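Local coordinates for ApaG protein (Pseudomonas aeruginosa, PDB 3NRF) that is of unknown function and belongs to the DUF4354 family, with a fold built mainly of antiparallel beta strands, at residues Q58-D63 with D90-G95. Numbering follows the deposited sequence.
Sequences QSFRLD and DDAVYG
One face of the Phe60 ring lies against Val93, whose CA sits 3.8 Å from the ring centroid and 11° off its normal, a CH-pi contact that a broad, flat phenyl suits. Farther out on the ring, Ala92 O approaches CZ obliquely at 3.3 Å. Phe60 CB already points toward the 3-10 segment, and CG anti to the carbonyl carbon (chi1 -54°) lays the ring against Val93. Branched Val93 adds CG2, anti to its own backbone N, which extends the packing back to Phe60 CG at 3.9 Å. Alanine suits its place: its single methyl sits where ring and Gln58 amide meet, touching both Phe60 CE1 and Gln58 OE1 at 3.6 Å. The long, extended Gln58 chain carries NE2 to a water that donates in turn to Asp90 OD1, a short acid able to share it. Asp90 OD1 also accepts from Ala92 N (3.1 Å), met from above the carboxylate plane, closing an Asx turn. Ser54, Ser88 and Ala96 also pack around Phe60. The loop between strands 79-88 and 98-102 thus joins strand 59-65 through a partly buried apolar patch and, at its polar border, one water bridge, so direct cohesion is mainly dispersive.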
ATOM      1  N   GLN B  58      -4.362 -10.488 -19.245  1.00 17.04           N
ATOM      2  CA  GLN B  58      -5.602  -9.732 -19.227  1.00 17.76           C
ATOM      3  C   GLN B  58      -5.251  -8.251 -19.391  1.00 20.37           C
ATOM      4  O   GLN B  58      -4.325  -7.780 -18.735  1.00 17.93           O
ATOM      5  CB  GLN B  58      -6.313  -9.902 -17.857  1.00 18.33           C
ATOM      6  CG  GLN B  58      -7.717  -9.273 -17.842  1.00 20.55           C
ATOM      7  CD  GLN B  58      -8.481  -9.460 -16.545  1.00 22.46           C
ATOM      8  OE1 GLN B  58      -7.976 -10.000 -15.542  1.00 20.43           O
ATOM      9  NE2 GLN B  58      -9.691  -8.963 -16.543  1.00 21.24           N
ATOM     10  N   SER B  59      -5.987  -7.531 -20.259  1.00 14.11           N
ATOM     11  CA  SER B  59      -5.805  -6.126 -20.535  0.50 13.93           C
ATOM     12  C   SER B  59      -6.845  -5.330 -19.763  1.00 16.04           C
ATOM     13  O   SER B  59      -7.945  -5.823 -19.539  1.00 17.92           O
ATOM     14  CB  SER B  59      -6.041  -5.833 -22.021  0.50 16.24           C
ATOM     15  OG  SER B  59      -5.321  -6.740 -22.835  0.50 19.14           O
ATOM     16  N   PHE B  60      -6.495  -4.121 -19.403  1.00 13.97           N
ATOM     17  CA  PHE B  60      -7.379  -3.206 -18.703  1.00 14.34           C
ATOM     18  C   PHE B  60      -7.520  -1.917 -19.485  1.00 14.67           C
ATOM     19  O   PHE B  60      -6.515  -1.329 -19.952  1.00 19.55           O
ATOM     20  CB  PHE B  60      -6.875  -2.970 -17.272  1.00 16.63           C
ATOM     21  CG  PHE B  60      -6.686  -4.240 -16.526  1.00 15.13           C
ATOM     22  CD1 PHE B  60      -7.785  -4.941 -16.003  1.00 14.85           C
ATOM     23  CD2 PHE B  60      -5.430  -4.798 -16.372  1.00 17.01           C
ATOM     24  CE1 PHE B  60      -7.635  -6.162 -15.415  1.00 17.76           C
ATOM     25  CE2 PHE B  60      -5.294  -6.049 -15.744  1.00 15.63           C
ATOM     26  CZ  PHE B  60      -6.409  -6.693 -15.245  1.00 17.05           C
ATOM     27  N   ARG B  61      -8.779  -1.477 -19.549  1.00 19.07           N
ATOM     28  CA  ARG B  61      -9.091  -0.267 -20.287  1.00 23.25           C
ATOM     29  C   ARG B  61      -8.596   0.999 -19.583  1.00 19.03           C
ATOM     30  O   ARG B  61      -8.549   1.085 -18.331  1.00 18.27           O
ATOM     31  CB  ARG B  61     -10.583  -0.136 -20.613  1.00 27.80           C
ATOM     32  CG  ARG B  61     -11.444   0.169 -19.446  1.00 25.00           C
ATOM     33  CD  ARG B  61     -12.947   0.446 -19.810  1.00 26.01           C
ATOM     34  NE  ARG B  61     -13.592   0.757 -18.542  1.00 19.97           N
ATOM     35  CZ  ARG B  61     -13.692   1.973 -18.015  1.00 21.22           C
ATOM     36  NH1 ARG B  61     -13.294   3.050 -18.685  1.00 22.14           N
ATOM     37  NH2 ARG B  61     -14.228   2.117 -16.810  1.00 26.60           N
ATOM     38  N   LEU B  62      -8.218   1.941 -20.417  1.00 18.93           N
ATOM     39  CA  LEU B  62      -7.723   3.235 -20.020  1.00 17.65           C
ATOM     40  C   LEU B  62      -8.941   4.101 -19.787  1.00 21.57           C
ATOM     41  O   LEU B  62      -9.689   4.384 -20.726  1.00 21.07           O
ATOM     42  CB  LEU B  62      -6.814   3.827 -21.108  1.00 22.73           C
ATOM     43  CG  LEU B  62      -6.218   5.196 -20.900  1.00 25.38           C
ATOM     44  CD1 LEU B  62      -5.329   5.174 -19.637  1.00 20.89           C
ATOM     45  CD2 LEU B  62      -5.422   5.727 -22.090  1.00 26.81           C
ATOM     46  N   ASP B  63      -9.158   4.493 -18.528  1.00 17.94           N
ATOM     47  CA  ASP B  63     -10.291   5.330 -18.160  1.00 15.92           C
ATOM     48  C   ASP B  63     -10.050   6.816 -18.411  1.00 17.92           C
ATOM     49  O   ASP B  63     -10.920   7.496 -19.010  1.00 18.70           O
ATOM     50  CB  ASP B  63     -10.692   5.067 -16.707  1.00 16.25           C
ATOM     51  CG  ASP B  63     -12.030   5.726 -16.360  1.00 18.76           C
ATOM     52  OD1 ASP B  63     -13.069   5.331 -16.932  1.00 21.83           O
ATOM     53  OD2 ASP B  63     -12.050   6.614 -15.499  1.00 23.86           O
ATOM     54  N   ASP B  90     -14.013  -5.535 -11.254  1.00 17.64           N
ATOM     55  CA  ASP B  90     -13.588  -6.175 -10.032  1.00 19.39           C
ATOM     56  C   ASP B  90     -12.213  -5.645  -9.621  1.00 15.32           C
ATOM     57  O   ASP B  90     -11.828  -4.548 -10.036  1.00 16.44           O
ATOM     58  CB  ASP B  90     -13.651  -7.714 -10.136  1.00 20.08           C
ATOM     59  CG  ASP B  90     -12.819  -8.280 -11.291  1.00 20.94           C
ATOM     60  OD1 ASP B  90     -12.084  -7.480 -11.930  1.00 18.66           O
ATOM     61  OD2 ASP B  90     -12.954  -9.492 -11.576  1.00 21.67           O
ATOM     62  N   ASP B  91     -11.487  -6.418  -8.818  1.00 19.43           N
ATOM     63  CA  ASP B  91     -10.192  -6.004  -8.348  1.00 17.75           C
ATOM     64  C   ASP B  91      -9.057  -6.344  -9.321  1.00 16.70           C
ATOM     65  O   ASP B  91      -7.907  -6.046  -9.017  1.00 20.02           O
ATOM     66  CB  ASP B  91      -9.851  -6.638  -7.001  1.00 19.85           C
ATOM     67  CG  ASP B  91     -10.577  -6.004  -5.849  1.00 21.56           C
ATOM     68  OD1 ASP B  91     -11.388  -5.078  -6.065  1.00 19.71           O
ATOM     69  OD2 ASP B  91     -10.262  -6.434  -4.721  1.00 21.02           O
ATOM     70  N   ALA B  92      -9.367  -6.878 -10.502  1.00 16.94           N
ATOM     71  CA  ALA B  92      -8.270  -7.396 -11.374  1.00 17.92           C
ATOM     72  C   ALA B  92      -7.256  -6.351 -11.788  1.00 16.96           C
ATOM     73  O   ALA B  92      -6.049  -6.691 -11.933  1.00 16.76           O
ATOM     74  CB  ALA B  92      -8.825  -8.100 -12.609  1.00 16.26           C
ATOM     75  N   VAL B  93      -7.687  -5.098 -11.930  1.00 13.50           N
ATOM     76  CA  VAL B  93      -6.750  -4.068 -12.329  1.00 14.75           C
ATOM     77  C   VAL B  93      -5.633  -3.872 -11.329  1.00 18.83           C
ATOM     78  O   VAL B  93      -4.568  -3.361 -11.674  1.00 18.99           O
ATOM     79  CB  VAL B  93      -7.451  -2.764 -12.673  1.00 13.72           C
ATOM     80  CG1 VAL B  93      -7.980  -2.057 -11.372  1.00 14.85           C
ATOM     81  CG2 VAL B  93      -6.584  -1.845 -13.476  1.00 15.87           C
ATOM     82  N   TYR B  94      -5.871  -4.260 -10.067  1.00 17.68           N
ATOM     83  CA  TYR B  94      -4.826  -4.140  -9.056  1.00 21.28           C
ATOM     84  C   TYR B  94      -3.679  -5.054  -9.293  1.00 28.46           C
ATOM     85  O   TYR B  94      -2.555  -4.803  -8.744  1.00 27.56           O
ATOM     86  CB  TYR B  94      -5.443  -4.342  -7.675  1.00 19.61           C
ATOM     87  CG  TYR B  94      -6.452  -3.258  -7.395  1.00 19.24           C
ATOM     88  CD1 TYR B  94      -6.269  -1.938  -7.825  1.00 20.62           C
ATOM     89  CD2 TYR B  94      -7.593  -3.511  -6.648  1.00 19.65           C
ATOM     90  CE1 TYR B  94      -7.178  -0.979  -7.606  1.00 21.25           C
ATOM     91  CE2 TYR B  94      -8.507  -2.496  -6.361  1.00 23.20           C
ATOM     92  CZ  TYR B  94      -8.303  -1.217  -6.851  1.00 21.27           C
ATOM     93  OH  TYR B  94      -9.263  -0.253  -6.523  1.00 28.12           O
ATOM     94  N   GLY B  95      -3.939  -6.096 -10.083  1.00 22.60           N
ATOM     95  CA  GLY B  95      -2.923  -7.036 -10.536  1.00 24.33           C
ATOM     96  C   GLY B  95      -2.216  -6.602 -11.826  1.00 20.51           C
ATOM     97  O   GLY B  95      -1.406  -7.380 -12.338  1.00 23.45           O
TER
HETATM   98  O   HOH W   1     -11.645  -8.162 -14.505  1.00 18.51           O